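Local coordinates for cell division control protein Cdc48 (Mycobacterium smegmatis, PDB 5E7P) that probably binds and hydrolyses ATP as a Cdc48-like member of the AAA family, with two P-loop ATPase modules that each hold ADP in this crystal, at residues V567-F571 and S609-L614; V550-M556 and L584-L590; V169-W173 and V434-L439. One frame throughout, in Å; residues are numbered along the deposited sequence.

Overall arrangement
From the N terminus, contact 3 comes first: the loop 169-173, after helix 160-169, meets helix 427-448 at 434-439, closing a loop of some 260 residues that spans the first AAA core and tying the N-terminal part to helix 427-448, whose start lines the first ADP pocket. Contacts 1 and 2 come later, in the second AAA core, and cross along the chain: segment 550-556 is followed by 567-571, then 584-590, then 609-614. Contact 2 joins two neighbouring parallel strands and the helices after them; contact 1 pairs the helices 563-576 and 602-617. The two touch through Leu570 and Leu610, whereas contact 3 lies about 45 Å and 43 Å from contacts 1 and 2, centre to centre.

Contact 1 of 3, residues V567-F571 and S609-L614; sequences VRELF and SLLTEL
Phe571 of helix 563-576 lays one ring face against the aliphatic part of Glu613 on helix 602-617, a CH-pi contact in which Glu613 CB sits 3.7 Å from the ring centroid. The two helices run nearly parallel, their short axes 9.8 Å apart and crossing at -17°. The ring is the main bump. Phe571 CE1 and CZ fit obliquely between two leucines, 3.7 Å from Leu610 CD1 and 4.1 Å from Leu614 CD2 respectively. One turn earlier, Val567 sends CG1 across, anti to its backbone N (chi1 168°), into a recess formed by Ser609, Leu610 and the CG of Glu613. Glu613 bends at chi2 (-56°), folding its carboxylate back beside Phe571 CB and toward Arg568, while its CB and CG do the packing. At the outer margin the CG of Arg568 lies beside Ser609 OG. No hydrogen bond spans the two segments directly, and Glu613 OE2 has a long, weak ion pair with Arg575. The chemistry thus divides into an apolar seam within the AAA core and a polar margin, where Glu564 OE2 hydrogen-bonds Ser609 OG across the helices while forming a salt bridge with Arg568 NE on its own helix.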
loop_
_atom_site.group_PDB
_atom_site.type_symbol
_atom_site.label_atom_id
_atom_site.label_comp_id
_atom_site.label_asym_id
_atom_site.label_seq_id
_atom_site.Cartn_x
_atom_site.Cartn_y
_atom_site.Cartn_z
ATOM N N VAL A 567 9.911 9.741 -17.282
ATOM C CA VAL A 567 9.310 11.033 -16.982
ATOM C C VAL A 567 8.012 11.212 -17.757
ATOM O O VAL A 567 6.965 11.487 -17.171
ATOM C CB VAL A 567 10.265 12.197 -17.320
ATOM C CG1 VAL A 567 9.521 13.525 -17.278
ATOM C CG2 VAL A 567 11.446 12.209 -16.362
ATOM N N ARG A 568 8.087 11.052 -19.076
ATOM C CA ARG A 568 6.917 11.188 -19.936
ATOM C C ARG A 568 5.843 10.172 -19.563
ATOM O O ARG A 568 4.653 10.474 -19.606
ATOM C CB ARG A 568 7.306 11.043 -21.411
ATOM C CG ARG A 568 8.186 12.171 -21.931
ATOM C CD ARG A 568 8.326 12.138 -23.448
ATOM N NE ARG A 568 9.066 10.970 -23.917
ATOM C CZ ARG A 568 8.535 9.981 -24.631
ATOM N NH1 ARG A 568 7.254 10.015 -24.968
ATOM N NH2 ARG A 568 9.291 8.958 -25.012
ATOM N N GLU A 569 6.273 8.974 -19.184
ATOM C CA GLU A 569 5.359 7.931 -18.738
ATOM C C GLU A 569 4.594 8.371 -17.494
ATOM O O GLU A 569 3.365 8.295 -17.447
ATOM C CB GLU A 569 6.132 6.650 -18.438
ATOM C CG GLU A 569 5.306 5.565 -17.783
ATOM C CD GLU A 569 6.146 4.369 -17.373
ATOM O OE1 GLU A 569 7.149 4.080 -18.057
ATOM O OE2 GLU A 569 5.811 3.724 -16.360
ATOM N N LEU A 570 5.339 8.836 -16.497
ATOM C CA LEU A 570 4.782 9.284 -15.226
ATOM C C LEU A 570 3.693 10.341 -15.412
ATOM O O LEU A 570 2.595 10.217 -14.871
ATOM C CB LEU A 570 5.905 9.833 -14.342
ATOM C CG LEU A 570 5.528 10.619 -13.084
ATOM C CD1 LEU A 570 4.792 9.737 -12.094
ATOM C CD2 LEU A 570 6.776 11.208 -12.451
ATOM N N PHE A 571 4.001 11.371 -16.191
ATOM C CA PHE A 571 3.059 12.457 -16.416
ATOM C C PHE A 571 1.872 12.027 -17.265
ATOM O O PHE A 571 0.742 12.440 -17.005
ATOM C CB PHE A 571 3.762 13.673 -17.024
ATOM C CG PHE A 571 4.553 14.468 -16.024
ATOM C CD1 PHE A 571 5.864 14.127 -15.728
ATOM C CD2 PHE A 571 3.977 15.542 -15.361
ATOM C CE1 PHE A 571 6.590 14.851 -14.796
ATOM C CE2 PHE A 571 4.697 16.271 -14.430
ATOM C CZ PHE A 571 6.006 15.925 -14.148
ATOM N N SER A 609 12.845 17.260 -20.899
ATOM C CA SER A 609 11.587 16.528 -20.957
ATOM C C SER A 609 10.715 16.906 -19.766
ATOM O O SER A 609 9.498 17.034 -19.892
ATOM C CB SER A 609 11.835 15.019 -20.970
ATOM O OG SER A 609 10.616 14.303 -21.068
ATOM N N LEU A 610 11.351 17.087 -18.613
ATOM C CA LEU A 610 10.643 17.472 -17.398
ATOM C C LEU A 610 9.981 18.840 -17.557
ATOM O O LEU A 610 8.800 19.008 -17.247
ATOM C CB LEU A 610 11.598 17.477 -16.204
ATOM C CG LEU A 610 10.961 17.695 -14.835
ATOM C CD1 LEU A 610 9.824 16.710 -14.626
ATOM C CD2 LEU A 610 12.005 17.556 -13.736
ATOM N N LEU A 611 10.746 19.811 -18.051
ATOM C CA LEU A 611 10.229 21.150 -18.316
ATOM C C LEU A 611 9.050 21.091 -19.281
ATOM O O LEU A 611 8.051 21.788 -19.102
ATOM C CB LEU A 611 11.328 22.045 -18.893
ATOM C CG LEU A 611 12.517 22.330 -17.974
ATOM C CD1 LEU A 611 13.599 23.108 -18.705
ATOM C CD2 LEU A 611 12.056 23.085 -16.741
ATOM N N THR A 612 9.178 20.246 -20.302
ATOM C CA THR A 612 8.123 20.053 -21.288
ATOM C C THR A 612 6.855 19.516 -20.636
ATOM O O THR A 612 5.757 20.000 -20.907
ATOM C CB THR A 612 8.564 19.082 -22.408
ATOM O OG1 THR A 612 9.746 19.585 -23.044
ATOM C CG2 THR A 612 7.460 18.917 -23.446
ATOM N N GLU A 613 7.014 18.516 -19.774
ATOM C CA GLU A 613 5.877 17.917 -19.085
ATOM C C GLU A 613 5.239 18.892 -18.096
ATOM O O GLU A 613 4.014 18.949 -17.973
ATOM C CB GLU A 613 6.292 16.628 -18.373
ATOM C CG GLU A 613 6.752 15.526 -19.313
ATOM C CD GLU A 613 5.706 15.176 -20.355
ATOM O OE1 GLU A 613 5.934 15.462 -21.550
ATOM O OE2 GLU A 613 4.657 14.609 -19.980
ATOM N N LEU A 614 6.070 19.657 -17.394
ATOM C CA LEU A 614 5.568 20.645 -16.443
ATOM C C LEU A 614 4.732 21.707 -17.147
ATOM O O LEU A 614 3.754 22.209 -16.591
ATOM C CB LEU A 614 6.720 21.305 -15.683
ATOM C CG LEU A 614 7.446 20.434 -14.656
ATOM C CD1 LEU A 614 8.601 21.194 -14.050
ATOM C CD2 LEU A 614 6.494 19.962 -13.571
#

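Contact 2 of 3, residues V550-M556 and L584-L590; sequences VKGSELM and LDEIDAL
Val550 and Asp585 meet near the C-terminal ends of two parallel strands: Asp585 N donates to Val550 O over 3.0 Å, nearly in line with the carbonyl (C=O...N 176°). The next rung runs the other way, Gly552 N donating to Asp585 O over 2.8 Å, just where the first strand turns into helix 552-558. Segment 584-590 carries the Asp-Glu pair of a Walker B motif. Beyond the strand, the carboxylate of Glu586, its chain extended with CG anti to the backbone N (chi1 -155°), reaches back to the start of helix 552-558. Glu586 OE2 accepts from Ser553 OG at 2.8 Å, met from above the carboxylate plane, and forms a salt bridge with Lys551 NZ, modelled too short for its length to mean much. Gly552 CA makes a CA-H...O contact with Glu586 O at 3.5 Å. Asp585 OD1 takes a weak bond from Glu586 N and has another weak one with Thr533 of the ADP site, while OD2 bonds a glycerol probably left from crystallisation. On the sheet face opposite Lys551 and Asp585, Val550 CG2 packs on Leu584 CD2 (3.7 Å) and Leu590 CD1 (3.9 Å). Strand 546-551 is an outer strand of the five-stranded parallel sheet; strand 623-629 flanks 580-585 on its other side, helix 563-576 covers Val550 and Leu584 through Leu570, and helix 602-617 packs on Met556 and Leu590.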
loop_
_atom_site.group_PDB
_atom_site.type_symbol
_atom_site.label_atom_id
_atom_site.label_comp_id
_atom_site.label_asym_id
_atom_site.label_seq_id
_atom_site.Cartn_x
_atom_site.Cartn_y
_atom_site.Cartn_z
ATOM N N VAL A 550 7.563 9.629 -7.477
ATOM C CA VAL A 550 8.892 9.070 -7.709
ATOM C C VAL A 550 9.940 9.740 -6.822
ATOM O O VAL A 550 9.791 10.898 -6.434
ATOM C CB VAL A 550 9.334 9.199 -9.188
ATOM C CG1 VAL A 550 8.342 8.506 -10.111
ATOM C CG2 VAL A 550 9.517 10.661 -9.578
ATOM N N LYS A 551 10.988 8.993 -6.486
ATOM C CA LYS A 551 12.166 9.564 -5.843
ATOM C C LYS A 551 13.205 9.861 -6.912
ATOM O O LYS A 551 13.568 8.976 -7.690
ATOM C CB LYS A 551 12.753 8.601 -4.813
ATOM C CG LYS A 551 12.084 8.645 -3.452
ATOM C CD LYS A 551 12.963 8.011 -2.378
ATOM C CE LYS A 551 13.889 9.034 -1.714
ATOM N NZ LYS A 551 14.866 9.657 -2.654
ATOM N N GLY A 552 13.680 11.104 -6.942
ATOM C CA GLY A 552 14.620 11.562 -7.952
ATOM C C GLY A 552 15.803 10.644 -8.190
ATOM O O GLY A 552 16.186 10.401 -9.332
ATOM N N SER A 553 16.374 10.123 -7.107
ATOM C CA SER A 553 17.526 9.231 -7.194
ATOM C C SER A 553 17.192 7.921 -7.904
ATOM O O SER A 553 17.907 7.499 -8.813
ATOM C CB SER A 553 18.072 8.930 -5.797
ATOM O OG SER A 553 18.538 10.108 -5.164
ATOM N N GLU A 554 16.104 7.286 -7.479
ATOM C CA GLU A 554 15.741 5.957 -7.964
ATOM C C GLU A 554 15.412 5.936 -9.452
ATOM O O GLU A 554 15.835 5.034 -10.172
ATOM C CB GLU A 554 14.570 5.394 -7.156
ATOM C CG GLU A 554 14.806 5.404 -5.658
ATOM C CD GLU A 554 13.788 4.578 -4.906
ATOM O OE1 GLU A 554 12.960 3.915 -5.567
ATOM O OE2 GLU A 554 13.817 4.588 -3.657
ATOM N N LEU A 555 14.660 6.930 -9.910
ATOM C CA LEU A 555 14.297 7.022 -11.320
ATOM C C LEU A 555 15.539 7.200 -12.198
ATOM O O LEU A 555 15.613 6.671 -13.309
ATOM C CB LEU A 555 13.303 8.168 -11.540
ATOM C CG LEU A 555 12.828 8.452 -12.967
ATOM C CD1 LEU A 555 11.343 8.763 -12.984
ATOM C CD2 LEU A 555 13.608 9.608 -13.578
ATOM N N MET A 556 16.517 7.936 -11.683
ATOM C CA MET A 556 17.722 8.254 -12.442
ATOM C C MET A 556 18.770 7.145 -12.380
ATOM O O MET A 556 19.350 6.773 -13.400
ATOM C CB MET A 556 18.324 9.574 -11.951
ATOM C CG MET A 556 17.465 10.798 -12.242
ATOM S SD MET A 556 17.493 11.304 -13.974
ATOM C CE MET A 556 19.148 11.980 -14.100
ATOM N N LEU A 584 7.152 14.610 -7.033
ATOM C CA LEU A 584 8.555 14.461 -7.399
ATOM C C LEU A 584 9.440 14.704 -6.180
ATOM O O LEU A 584 9.957 15.805 -5.981
ATOM C CB LEU A 584 8.921 15.439 -8.517
ATOM C CG LEU A 584 8.071 15.377 -9.789
ATOM C CD1 LEU A 584 8.465 16.486 -10.758
ATOM C CD2 LEU A 584 8.196 14.018 -10.460
ATOM N N ASP A 585 9.599 13.677 -5.352
ATOM C CA ASP A 585 10.448 13.788 -4.176
ATOM C C ASP A 585 11.911 13.777 -4.593
ATOM O O ASP A 585 12.262 13.186 -5.614
ATOM C CB ASP A 585 10.169 12.657 -3.187
ATOM C CG ASP A 585 10.758 12.929 -1.816
ATOM O OD1 ASP A 585 11.088 14.101 -1.535
ATOM O OD2 ASP A 585 10.887 11.977 -1.018
ATOM N N GLU A 586 12.751 14.430 -3.796
ATOM C CA GLU A 586 14.164 14.618 -4.116
ATOM C C GLU A 586 14.323 15.163 -5.533
ATOM O O GLU A 586 15.059 14.614 -6.353
ATOM C CB GLU A 586 14.949 13.318 -3.931
ATOM C CG GLU A 586 16.430 13.531 -3.660
ATOM C CD GLU A 586 17.185 12.228 -3.475
ATOM O OE1 GLU A 586 18.420 12.279 -3.280
ATOM O OE2 GLU A 586 16.546 11.155 -3.527
ATOM N N ILE A 587 13.609 16.250 -5.802
ATOM C CA ILE A 587 13.556 16.866 -7.123
ATOM C C ILE A 587 14.923 17.404 -7.565
ATOM O O ILE A 587 15.162 17.613 -8.754
ATOM C CB ILE A 587 12.473 17.989 -7.154
ATOM C CG1 ILE A 587 12.286 18.562 -8.563
ATOM C CG2 ILE A 587 12.803 19.084 -6.152
ATOM C CD1 ILE A 587 11.744 17.570 -9.562
ATOM N N ASP A 588 15.826 17.608 -6.611
ATOM C CA ASP A 588 17.171 18.084 -6.931
ATOM C C ASP A 588 17.995 17.030 -7.673
ATOM O O ASP A 588 18.841 17.363 -8.504
ATOM C CB ASP A 588 17.907 18.542 -5.670
ATOM C CG ASP A 588 17.956 17.469 -4.598
ATOM O OD1 ASP A 588 16.886 16.934 -4.234
ATOM O OD2 ASP A 588 19.070 17.159 -4.124
ATOM N N ALA A 589 17.747 15.759 -7.372
ATOM C CA ALA A 589 18.443 14.675 -8.057
ATOM C C ALA A 589 17.849 14.459 -9.444
ATOM O O ALA A 589 18.560 14.146 -10.397
ATOM C CB ALA A 589 18.374 13.394 -7.240
ATOM N N LEU A 590 16.537 14.636 -9.547
ATOM C CA LEU A 590 15.834 14.451 -10.809
ATOM C C LEU A 590 16.195 15.557 -11.796
ATOM O O LEU A 590 16.289 15.318 -13.001
ATOM C CB LEU A 590 14.323 14.419 -10.570
ATOM C CG LEU A 590 13.468 13.515 -11.463
ATOM C CD1 LEU A 590 12.121 13.255 -10.805
ATOM C CD2 LEU A 590 13.273 14.120 -12.842
#

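Contact 3 of 3, residues V169-W173 and V434-L439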
loop_
_atom_site.group_PDB
_atom_site.type_symbol
_atom_site.label_atom_id
_atom_site.label_comp_id
_atom_site.label_asym_id
_atom_site.label_seq_id
_atom_site.Cartn_x
_atom_site.Cartn_y
_atom_site.Cartn_z
ATOM N N VAL A 169 -21.198 -13.347 2.307
ATOM C CA VAL A 169 -20.104 -12.435 2.609
ATOM C C VAL A 169 -18.837 -12.899 1.883
ATOM O O VAL A 169 -17.840 -12.178 1.808
ATOM C CB VAL A 169 -19.891 -12.317 4.135
ATOM C CG1 VAL A 169 -18.833 -11.295 4.460
ATOM C CG2 VAL A 169 -21.189 -11.915 4.805
ATOM N N GLY A 170 -18.889 -14.102 1.323
ATOM C CA GLY A 170 -17.812 -14.586 0.477
ATOM C C GLY A 170 -16.868 -15.566 1.146
ATOM O O GLY A 170 -15.768 -15.814 0.652
ATOM N N ILE A 171 -17.294 -16.125 2.272
ATOM C CA ILE A 171 -16.502 -17.144 2.951
ATOM C C ILE A 171 -16.778 -18.523 2.356
ATOM O O ILE A 171 -17.849 -19.099 2.556
ATOM C CB ILE A 171 -16.764 -17.158 4.470
ATOM C CG1 ILE A 171 -16.375 -15.810 5.084
ATOM C CG2 ILE A 171 -15.992 -18.284 5.132
ATOM C CD1 ILE A 171 -16.519 -15.757 6.587
ATOM N N THR A 172 -15.803 -19.040 1.616
ATOM C CA THR A 172 -15.932 -20.332 0.953
ATOM C C THR A 172 -15.095 -21.394 1.658
ATOM O O THR A 172 -15.533 -22.529 1.843
ATOM C CB THR A 172 -15.494 -20.239 -0.518
ATOM O OG1 THR A 172 -16.299 -19.265 -1.193
ATOM C CG2 THR A 172 -15.642 -21.589 -1.212
ATOM N N TRP A 173 -13.886 -21.008 2.054
ATOM C CA TRP A 173 -12.964 -21.910 2.734
ATOM C C TRP A 173 -13.449 -22.279 4.134
ATOM O O TRP A 173 -14.374 -21.664 4.668
ATOM C CB TRP A 173 -11.579 -21.270 2.818
ATOM C CG TRP A 173 -11.591 -19.931 3.486
ATOM C CD1 TRP A 173 -11.322 -19.668 4.797
ATOM C CD2 TRP A 173 -11.892 -18.670 2.877
ATOM N NE1 TRP A 173 -11.433 -18.321 5.042
ATOM C CE2 TRP A 173 -11.783 -17.686 3.879
ATOM C CE3 TRP A 173 -12.245 -18.276 1.581
ATOM C CZ2 TRP A 173 -12.010 -16.334 3.627
ATOM C CZ3 TRP A 173 -12.470 -16.936 1.333
ATOM C CH2 TRP A 173 -12.352 -15.980 2.350
ATOM N N VAL A 434 -15.846 -6.778 6.700
ATOM C CA VAL A 434 -17.196 -7.326 6.675
ATOM C C VAL A 434 -17.218 -8.823 6.996
ATOM O O VAL A 434 -18.098 -9.294 7.721
ATOM C CB VAL A 434 -17.892 -7.046 5.325
ATOM C CG1 VAL A 434 -19.204 -7.805 5.222
ATOM C CG2 VAL A 434 -18.129 -5.551 5.154
ATOM N N ARG A 435 -16.246 -9.564 6.471
ATOM C CA ARG A 435 -16.143 -10.992 6.766
ATOM C C ARG A 435 -15.943 -11.228 8.257
ATOM O O ARG A 435 -16.544 -12.135 8.837
ATOM C CB ARG A 435 -15.009 -11.649 5.972
ATOM C CG ARG A 435 -15.228 -11.666 4.466
ATOM C CD ARG A 435 -14.365 -12.716 3.780
ATOM N NE ARG A 435 -12.948 -12.551 4.084
ATOM C CZ ARG A 435 -12.131 -11.741 3.418
ATOM N NH1 ARG A 435 -12.594 -11.015 2.410
ATOM N NH2 ARG A 435 -10.853 -11.656 3.764
ATOM N N GLU A 436 -15.099 -10.401 8.869
ATOM C CA GLU A 436 -14.859 -10.471 10.305
ATOM C C GLU A 436 -16.130 -10.112 11.065
ATOM O O GLU A 436 -16.445 -10.719 12.087
ATOM C CB GLU A 436 -13.716 -9.536 10.708
ATOM C CG GLU A 436 -13.462 -9.467 12.205
ATOM C CD GLU A 436 -12.964 -10.780 12.782
ATOM O OE1 GLU A 436 -12.288 -11.534 12.051
ATOM O OE2 GLU A 436 -13.252 -11.056 13.970
ATOM N N GLY A 437 -16.858 -9.125 10.553
ATOM C CA GLY A 437 -18.112 -8.711 11.152
ATOM C C GLY A 437 -19.128 -9.836 11.145
ATOM O O GLY A 437 -19.947 -9.952 12.058
ATOM N N ALA A 438 -19.065 -10.670 10.113
ATOM C CA ALA A 438 -19.959 -11.817 9.995
ATOM C C ALA A 438 -19.619 -12.886 11.027
ATOM O O ALA A 438 -20.488 -13.640 11.460
ATOM C CB ALA A 438 -19.903 -12.395 8.591
ATOM N N LEU A 439 -18.348 -12.945 11.414
ATOM C CA LEU A 439 -17.900 -13.896 12.423
ATOM C C LEU A 439 -18.349 -13.467 13.814
ATOM O O LEU A 439 -18.749 -14.294 14.631
ATOM C CB LEU A 439 -16.378 -14.044 12.387
ATOM C CG LEU A 439 -15.782 -14.604 11.095
ATOM C CD1 LEU A 439 -14.268 -14.725 11.211
ATOM C CD2 LEU A 439 -16.407 -15.948 10.754
HETATM O O HOH W 1 -15.038 -11.028 0.943
#
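A Schellman motif ends helix 160-169, with Gly170 as its positive-phi C' residue, and this helix end, with the loop leading on toward strand 177-184, packs against helix 427-448 by way of Val169, Ile171 and Trp173. The nearest CA atoms of the two segments are those of Val169 and Arg435, 5.9 Å apart. The two methyls of Val169 part along the helix: Val169 CG1, anti to the backbone N (chi1 -176°), meets Val434 CG1 at 3.6 Å and also rests on the CA and CG of Arg435, while Val169 CG2 reaches Ala438 CB at 4.0 Å. Two residues on, in the loop, Ile171 continues the apolar strip. Ile171 CG1 lies 3.9 Å from Arg435 CD, and CD1 extends more loosely to Leu439 CD2.

Arg435 therefore runs its aliphatic stem past Val169 and then Ile171 before its head comes up to Trp173. There the indole offers its edge rather than its face: Trp173 CH2 stands over one face of the guanidinium, 3.9 Å from Arg435 NE, with the two planes 75° apart. Helix 127-133 also touches the indole, and Trp173 NE1 makes a weak hydrogen bond to Leu147 O. The packing thus joins the N-terminal part to a helix whose start, at Val427 and Ala428, lines the first ADP pocket; the side chain of Arg435 is about 7 Å from the bound ADP. No direct hydrogen bond crosses the contact, but a water in the guanidinium plane bridges it, accepting from Arg435 NH1 at 2.9 Å and donating to Val169 O at 3.1 Å.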